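PDB 5DL5: membrane protein, which probably forms an outer-membrane beta-barrel channel of the OprD porin family that takes up small solutes and may admit antibiotics. Local coordinates for residues 32-37 with 425-430; 56-61 with 141-146; 125-130 with 146-151. One frame throughout, in Å; residues are numbered along the deposited sequence.

This chain illustrates how a porin barrel is closed and then probably narrowed by a loop of its own. Starting from the N terminus, strand 29-43 gives the first half of contact 1, and residues 425-430, at the far end of the chain, complete it, so that contact 1 closes the barrel and encloses the other two. Strand 50-62, next to the first strand, meets residues 141-146 in contact 2, where an infolded loop rests on the wall. Contact 3 pairs 125-130 with 146-151 at the root of that loop. Contacts 2 and 3 cross along the chain and share Tyr146, while Arg35 of contact 1 packs on Arg141 and Met142 of contact 2.

Contact 1: 32-37 with 425-430; sequences ILFRTG and IPVKLF
Val427 N donates to Ile32 O over 2.8 Å, with the donor nitrogen close to the line of the Ile32 carbonyl bond (C=O...N 166°). It belongs to the seam that closes the barrel, where the first strand, 29-43, runs antiparallel to the last, 416-428. Ile32 N returns a bond of 2.9 Å to Val427 O, and Phe34 and Ile425 form the second hydrogen-bonded pair. The Phe34 N to Ile425 O bond is less regular, its donor standing 43° out of the carbonyl plane. Between them Leu33 and Pro426 form a non-hydrogen-bonded pair, a position where the proline's lack of an N-H costs this ladder no bond.

Ile32, Phe34, Ile425 and Val427 share one face of the seam, probably the lipid-facing one, since a detergent molecule lies near Phe34. The Phe34 ring takes Ile32 CG2 on one face, 3.8 Å above its plane and offset toward the rim. At the ring edge, Val427 CG2 approaches Phe34 CE2 at 4.0 Å, and Ile425 O lies 3.5 Å from Phe34 CD2.

Past the regular strand, Leu429 and the terminal Phe430 both face Gly30 in a classic beta bulge. With CG placed beside its backbone N (chi1 -58°), Leu429 turns its fork back over Ile32, and its CD1 reaches Ile32 CG1 at 3.7 Å while its CD2 packs near Ile32 CD1.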
# COMPACT_ATOMS: atom_id res chain seq x y z
N ILE A 32 10.09 -12.67 -12.81
CA ILE A 32 10.91 -11.51 -12.45
C ILE A 32 10.23 -10.27 -13.01
O ILE A 32 9.84 -10.24 -14.17
CB ILE A 32 12.30 -11.57 -13.09
CG1 ILE A 32 12.98 -12.77 -12.70
CG2 ILE A 32 13.25 -10.46 -12.64
CD1 ILE A 32 14.38 -12.86 -13.29
N LEU A 33 10.20 -9.23 -12.24
CA LEU A 33 9.70 -7.97 -12.71
C LEU A 33 10.87 -7.08 -12.73
O LEU A 33 11.47 -6.84 -11.66
CB LEU A 33 8.67 -7.44 -11.66
CG LEU A 33 8.26 -5.96 -11.91
CD1 LEU A 33 7.78 -5.87 -13.36
CD2 LEU A 33 7.16 -5.51 -10.93
N PHE A 34 11.23 -6.57 -13.89
CA PHE A 34 12.22 -5.47 -13.96
C PHE A 34 11.58 -4.10 -13.88
O PHE A 34 10.77 -3.77 -14.67
CB PHE A 34 12.99 -5.59 -15.23
CG PHE A 34 13.75 -6.86 -15.34
CD1 PHE A 34 14.98 -6.96 -14.74
CD2 PHE A 34 13.24 -7.93 -16.03
CE1 PHE A 34 15.75 -8.10 -14.87
CE2 PHE A 34 14.02 -9.09 -16.22
CZ PHE A 34 15.28 -9.18 -15.61
N ARG A 35 11.95 -3.30 -12.91
CA ARG A 35 11.26 -2.04 -12.73
C ARG A 35 12.26 -0.93 -12.73
O ARG A 35 13.28 -1.01 -11.98
CB ARG A 35 10.57 -2.03 -11.37
CG ARG A 35 10.04 -0.67 -11.02
CD ARG A 35 9.17 -0.81 -9.79
NE ARG A 35 7.84 -1.22 -10.12
CZ ARG A 35 7.02 -1.78 -9.26
NH1 ARG A 35 7.40 -1.99 -7.96
NH2 ARG A 35 5.78 -2.11 -9.70
N THR A 36 12.06 0.02 -13.62
CA THR A 36 12.86 1.24 -13.61
C THR A 36 11.95 2.33 -13.01
O THR A 36 10.84 2.59 -13.52
CB THR A 36 13.26 1.64 -15.04
OG1 THR A 36 13.63 0.50 -15.81
CG2 THR A 36 14.35 2.67 -15.06
N GLY A 37 12.46 3.03 -12.01
CA GLY A 37 11.70 4.17 -11.44
C GLY A 37 12.41 5.50 -11.28
O GLY A 37 13.62 5.60 -11.18
N ILE A 425 8.65 -4.26 -16.58
CA ILE A 425 8.78 -5.31 -17.57
C ILE A 425 8.74 -6.72 -16.88
O ILE A 425 9.79 -7.22 -16.31
CB ILE A 425 10.04 -5.15 -18.35
CG1 ILE A 425 10.06 -3.76 -19.03
CG2 ILE A 425 10.13 -6.23 -19.42
CD1 ILE A 425 11.34 -3.41 -19.69
N PRO A 426 7.57 -7.37 -16.96
CA PRO A 426 7.41 -8.70 -16.35
C PRO A 426 7.94 -9.78 -17.23
O PRO A 426 7.78 -9.74 -18.43
CB PRO A 426 5.87 -8.77 -16.12
CG PRO A 426 5.30 -8.00 -17.30
CD PRO A 426 6.28 -6.85 -17.50
N VAL A 427 8.68 -10.75 -16.66
CA VAL A 427 9.18 -11.90 -17.43
C VAL A 427 8.90 -13.26 -16.67
O VAL A 427 9.23 -13.39 -15.44
CB VAL A 427 10.69 -11.74 -17.63
CG1 VAL A 427 11.30 -13.00 -18.19
CG2 VAL A 427 10.99 -10.50 -18.48
N LYS A 428 8.27 -14.20 -17.37
CA LYS A 428 7.91 -15.50 -16.82
C LYS A 428 9.12 -16.34 -16.91
O LYS A 428 9.72 -16.41 -17.93
CB LYS A 428 6.73 -16.18 -17.54
CG LYS A 428 6.83 -17.70 -17.62
CD LYS A 428 5.55 -18.35 -18.12
CE LYS A 428 4.46 -18.27 -17.06
NZ LYS A 428 3.30 -17.54 -17.58
N LEU A 429 9.52 -16.94 -15.81
CA LEU A 429 10.64 -17.87 -15.83
C LEU A 429 10.10 -19.28 -16.10
O LEU A 429 10.75 -20.04 -16.75
CB LEU A 429 11.35 -17.82 -14.50
CG LEU A 429 11.89 -16.44 -14.09
CD1 LEU A 429 12.18 -16.34 -12.60
CD2 LEU A 429 13.10 -16.14 -14.93
N PHE A 430 8.94 -19.60 -15.54
CA PHE A 430 8.24 -20.90 -15.71
C PHE A 430 6.83 -20.84 -15.01
O PHE A 430 6.45 -19.86 -14.35
CB PHE A 430 9.09 -22.10 -15.22
CG PHE A 430 9.71 -21.89 -13.86
CD1 PHE A 430 8.96 -22.07 -12.69
CD2 PHE A 430 11.03 -21.43 -13.74
CE1 PHE A 430 9.51 -21.83 -11.47
CE2 PHE A 430 11.57 -21.17 -12.48
CZ PHE A 430 10.82 -21.39 -11.36
OXT PHE A 430 6.00 -21.78 -15.11

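Contact 2: 56-61 with 141-146; sequences SAIVSI and RMVPEY. With C8E ((hydroxyethyloxy)tri(ethyloxy)octane), chain B.
The Tyr146 ring carries Pro144 O over the centre of one face, 3.8 Å above its plane, and a water in its plane at the hydroxyl edge. That water spans the contact, donating to Tyr146 OH at 2.6 Å and to Val59 O at 2.8 Å. Tyr146 OH accepts from this water and is also hydrogen-bonded to the carboxylate of Asp79. At the other end of the segment, the Arg141 guanidinium has C19 of a bound detergent molecule at its edge, in plane, and NH2 of Arg141 lies 3.4 Å from C20 of the same detergent.

Residues 141-146 are part of the long excursion between wall strands 121-125 and 150-157, which folds against the inside of the barrel and probably corresponds to the third extracellular loop that narrows OprD-family pores. The face it rests on is offered by Ser56 and Ile58. No direct hydrogen bond joins the two segments. Ile58 works with three atoms: CD1 abuts Met142 O at 3.3 Å, and CG1 lies against Val143 CG1. With CG1 beside the backbone N (chi1 -60°), CG2 of Ile58 falls anti to that nitrogen and reaches the CD corner of the Pro144 ring at 3.9 Å.

Ser56 OG is wedged between two carbon groups, with Met142 CE and Val143 CG1 each 3.4 Å away, and its polar partner is the hydroxyl of Ser81. Bends at chi2 and chi3 curl the Met142 chain back, bringing its CE against that serine oxygen.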
# COMPACT_ATOMS: atom_id res chain seq x y z
N SER A 56 15.41 -2.02 -10.64
CA SER A 56 15.26 -3.19 -9.76
C SER A 56 14.96 -4.36 -10.58
O SER A 56 14.38 -4.26 -11.67
CB SER A 56 14.03 -3.01 -8.83
OG SER A 56 14.49 -2.05 -7.92
N ALA A 57 15.27 -5.51 -9.99
CA ALA A 57 14.79 -6.81 -10.52
C ALA A 57 14.16 -7.53 -9.32
O ALA A 57 14.84 -7.79 -8.34
CB ALA A 57 15.91 -7.66 -11.11
N ILE A 58 12.89 -7.88 -9.45
CA ILE A 58 12.14 -8.39 -8.28
C ILE A 58 11.76 -9.80 -8.63
O ILE A 58 11.09 -10.02 -9.63
CB ILE A 58 10.88 -7.57 -8.04
CG1 ILE A 58 11.29 -6.06 -7.77
CG2 ILE A 58 10.09 -8.25 -6.89
CD1 ILE A 58 10.25 -5.06 -8.22
N VAL A 59 12.19 -10.76 -7.83
CA VAL A 59 11.97 -12.12 -8.15
C VAL A 59 10.88 -12.71 -7.28
O VAL A 59 10.87 -12.45 -6.05
CB VAL A 59 13.27 -12.91 -7.96
CG1 VAL A 59 13.02 -14.34 -8.32
CG2 VAL A 59 14.28 -12.39 -8.95
N SER A 60 10.02 -13.55 -7.89
CA SER A 60 9.07 -14.39 -7.12
C SER A 60 9.05 -15.79 -7.64
O SER A 60 8.83 -15.97 -8.87
CB SER A 60 7.61 -13.87 -7.11
OG SER A 60 6.83 -14.84 -6.35
N ILE A 61 9.38 -16.78 -6.76
CA ILE A 61 9.43 -18.23 -7.13
C ILE A 61 8.61 -18.97 -6.08
O ILE A 61 8.71 -18.64 -4.84
CB ILE A 61 10.85 -18.77 -7.22
CG1 ILE A 61 11.57 -18.11 -8.37
CG2 ILE A 61 10.92 -20.29 -7.57
CD1 ILE A 61 13.04 -18.44 -8.31
N ARG A 141 6.85 1.65 -4.74
CA ARG A 141 8.22 2.24 -4.88
C ARG A 141 9.06 1.32 -5.73
O ARG A 141 8.52 0.78 -6.74
CB ARG A 141 8.90 2.67 -3.53
CG ARG A 141 8.09 3.70 -2.77
CD ARG A 141 7.97 5.05 -3.45
NE ARG A 141 7.27 5.99 -2.57
CZ ARG A 141 5.95 6.09 -2.46
NH1 ARG A 141 5.15 5.32 -3.18
NH2 ARG A 141 5.42 6.95 -1.57
N MET A 142 10.33 1.07 -5.40
CA MET A 142 11.14 0.22 -6.31
C MET A 142 10.92 -1.28 -6.12
O MET A 142 10.88 -2.06 -7.10
CB MET A 142 12.59 0.52 -6.21
CG MET A 142 13.01 1.88 -6.69
SD MET A 142 12.63 2.29 -8.40
CE MET A 142 13.34 0.87 -9.26
N VAL A 143 10.82 -1.65 -4.87
CA VAL A 143 10.80 -3.04 -4.46
C VAL A 143 9.76 -3.24 -3.32
O VAL A 143 9.49 -2.34 -2.58
CB VAL A 143 12.20 -3.55 -4.01
CG1 VAL A 143 13.15 -3.55 -5.19
CG2 VAL A 143 12.83 -2.68 -2.92
N PRO A 144 9.31 -4.49 -3.13
CA PRO A 144 8.26 -4.73 -2.10
C PRO A 144 8.78 -4.78 -0.73
O PRO A 144 9.93 -5.10 -0.45
CB PRO A 144 7.57 -6.04 -2.55
CG PRO A 144 8.49 -6.64 -3.63
CD PRO A 144 9.53 -5.64 -4.03
N GLU A 145 7.94 -4.36 0.15
CA GLU A 145 8.14 -4.52 1.56
C GLU A 145 7.92 -5.99 1.97
O GLU A 145 6.99 -6.63 1.43
CB GLU A 145 7.18 -3.57 2.31
CG GLU A 145 7.17 -3.70 3.83
CD GLU A 145 6.18 -2.77 4.50
OE1 GLU A 145 5.36 -2.14 3.76
OE2 GLU A 145 6.38 -2.56 5.74
N TYR A 146 8.81 -6.53 2.81
CA TYR A 146 8.72 -7.94 3.24
C TYR A 146 8.41 -8.10 4.66
O TYR A 146 8.99 -7.43 5.51
CB TYR A 146 10.04 -8.78 2.95
CG TYR A 146 10.42 -8.82 1.45
CD1 TYR A 146 9.56 -9.32 0.53
CD2 TYR A 146 11.63 -8.31 0.96
CE1 TYR A 146 9.85 -9.36 -0.81
CE2 TYR A 146 11.97 -8.37 -0.42
CZ TYR A 146 11.05 -8.87 -1.29
OH TYR A 146 11.23 -9.01 -2.66
C6 C8E B . 13.91 8.79 5.00
C7 C8E B . 13.69 9.31 3.55
C8 C8E B . 13.24 10.79 3.41
O9 C8E B . 12.31 11.06 2.30
C10 C8E B . 11.12 11.62 2.85
C11 C8E B . 10.18 10.49 3.31
O12 C8E B . 8.84 10.94 3.41
C13 C8E B . 8.21 11.39 2.20
C14 C8E B . 7.42 10.27 1.57
O15 C8E B . 6.08 10.62 1.24
C16 C8E B . 5.22 11.14 2.26
C17 C8E B . 3.83 10.61 1.89
O18 C8E B . 3.84 10.45 0.44
C19 C8E B . 3.10 9.32 -0.05
C20 C8E B . 3.08 9.37 -1.56
O21 C8E B . 2.17 8.48 -2.26
O HOH W 1 9.83 -10.47 -4.33

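Contact 3: 125-130 with 146-151; sequences YGTQVL and YFTGTL
An antiparallel ladder within the barrel sheet, at the root of the infolded loop, joins these residues where both segments turn a corner, at Gly126-Thr127 on one side and Gly149 on the other, a bend that the facing glycines probably make easier. Gly126 and Gly149 remain a hydrogen-bonded pair, Gly126 N to Gly149 O at 2.9 Å and Gly149 N to Gly126 O at 3.1 Å. Gly126 has a positive phi of 133° and a psi of -152°, a conformation that calls for glycine.

Gly126 O is gripped twice, by Gly149 N and Gln128 NE2, which reach it from opposite faces of its carbonyl plane. The Gln128 bond, 3.1 Å, is nearly straight at its hydrogen, and Gly126 O lies in the plane of the Gln128 amide. CG of Gln128 sits between the backbone N and carbonyl carbon (chi1 52°), and the extended chain beyond CG slants back toward Gly126, which brings NE2 to Gly126 O. A weak bond from NE2 to Arg124 O probably helps to hold the amide in this orientation, while Gln128 OE1 lies 3.6 Å from Leu151 CB.

Beyond the corner, Gln128 and Phe147 pair through both backbone bonds. Thr127 CG2 packs on Tyr146 CB, and Val129 CG2 comes to the edge of the Tyr146 ring, near its plane, 3.6 Å from CE1. On the side where Phe167 and Leu135 gather, Leu130 crosses Phe147 at about a right angle, its CD1 resting 3.8 Å from Phe147 CD2.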
# COMPACT_ATOMS: atom_id res chain seq x y z
N TYR A 125 5.45 -20.08 6.31
CA TYR A 125 6.36 -19.60 7.28
C TYR A 125 7.65 -19.06 6.59
O TYR A 125 8.33 -19.79 5.85
CB TYR A 125 6.74 -20.76 8.18
CG TYR A 125 7.82 -20.32 9.14
CD1 TYR A 125 7.62 -19.21 9.98
CD2 TYR A 125 9.01 -21.00 9.23
CE1 TYR A 125 8.60 -18.79 10.88
CE2 TYR A 125 9.99 -20.61 10.14
CZ TYR A 125 9.75 -19.52 10.95
OH TYR A 125 10.68 -19.16 11.85
N GLY A 126 7.96 -17.80 6.84
CA GLY A 126 9.11 -17.17 6.35
C GLY A 126 8.83 -15.81 5.76
O GLY A 126 7.93 -15.11 6.20
N THR A 127 9.66 -15.42 4.81
CA THR A 127 9.63 -14.11 4.19
C THR A 127 8.57 -14.02 3.14
O THR A 127 8.53 -14.87 2.26
CB THR A 127 10.98 -13.79 3.54
OG1 THR A 127 11.92 -13.94 4.56
CG2 THR A 127 11.12 -12.25 3.26
N GLN A 128 7.73 -12.96 3.21
CA GLN A 128 6.62 -12.87 2.30
C GLN A 128 6.09 -11.48 2.12
O GLN A 128 6.33 -10.59 2.93
CB GLN A 128 5.48 -13.85 2.73
CG GLN A 128 5.07 -13.68 4.19
CD GLN A 128 4.28 -14.85 4.75
OE1 GLN A 128 3.14 -15.05 4.41
NE2 GLN A 128 4.88 -15.61 5.62
N VAL A 129 5.43 -11.26 0.99
CA VAL A 129 4.76 -9.95 0.72
C VAL A 129 3.27 -10.05 1.15
O VAL A 129 2.61 -11.03 0.82
CB VAL A 129 4.79 -9.66 -0.75
CG1 VAL A 129 4.07 -8.35 -1.13
CG2 VAL A 129 6.25 -9.56 -1.27
N LEU A 130 2.78 -9.11 1.93
CA LEU A 130 1.41 -9.19 2.47
C LEU A 130 0.54 -8.14 1.84
O LEU A 130 0.97 -7.00 1.52
CB LEU A 130 1.38 -8.92 3.99
CG LEU A 130 2.18 -9.92 4.85
CD1 LEU A 130 1.90 -9.51 6.29
CD2 LEU A 130 1.64 -11.36 4.68
N TYR A 146 8.81 -6.53 2.81
CA TYR A 146 8.72 -7.94 3.24
C TYR A 146 8.41 -8.10 4.66
O TYR A 146 8.99 -7.43 5.51
CB TYR A 146 10.04 -8.78 2.95
CG TYR A 146 10.42 -8.82 1.45
CD1 TYR A 146 9.56 -9.32 0.53
CD2 TYR A 146 11.63 -8.31 0.96
CE1 TYR A 146 9.85 -9.36 -0.81
CE2 TYR A 146 11.97 -8.37 -0.42
CZ TYR A 146 11.05 -8.87 -1.29
OH TYR A 146 11.23 -9.01 -2.66
N PHE A 147 7.55 -9.05 4.96
CA PHE A 147 7.32 -9.43 6.37
C PHE A 147 7.81 -10.87 6.63
O PHE A 147 7.76 -11.65 5.74
CB PHE A 147 5.85 -9.30 6.66
CG PHE A 147 5.38 -7.87 6.84
CD1 PHE A 147 5.47 -7.22 8.11
CD2 PHE A 147 4.86 -7.19 5.78
CE1 PHE A 147 4.95 -5.96 8.29
CE2 PHE A 147 4.39 -5.89 5.95
CZ PHE A 147 4.46 -5.27 7.18
N THR A 148 8.30 -11.17 7.83
CA THR A 148 8.68 -12.49 8.20
C THR A 148 7.81 -12.99 9.33
O THR A 148 7.71 -12.37 10.35
CB THR A 148 10.16 -12.55 8.61
OG1 THR A 148 10.95 -11.93 7.60
CG2 THR A 148 10.71 -14.04 8.86
N GLY A 149 7.24 -14.17 9.12
CA GLY A 149 6.43 -14.84 10.15
C GLY A 149 5.60 -15.87 9.49
O GLY A 149 6.06 -16.42 8.49
N THR A 150 4.40 -16.14 10.04
CA THR A 150 3.57 -17.26 9.67
C THR A 150 2.18 -16.78 9.29
O THR A 150 1.63 -15.99 10.04
CB THR A 150 3.38 -18.24 10.87
OG1 THR A 150 4.64 -18.67 11.24
CG2 THR A 150 2.61 -19.63 10.45
N LEU A 151 1.66 -17.21 8.15
CA LEU A 151 0.34 -16.87 7.71
C LEU A 151 -0.40 -18.08 7.34
O LEU A 151 0.04 -18.89 6.48
CB LEU A 151 0.36 -15.96 6.49
CG LEU A 151 -0.98 -15.44 5.95
CD1 LEU A 151 -1.59 -14.49 6.94
CD2 LEU A 151 -0.90 -14.73 4.56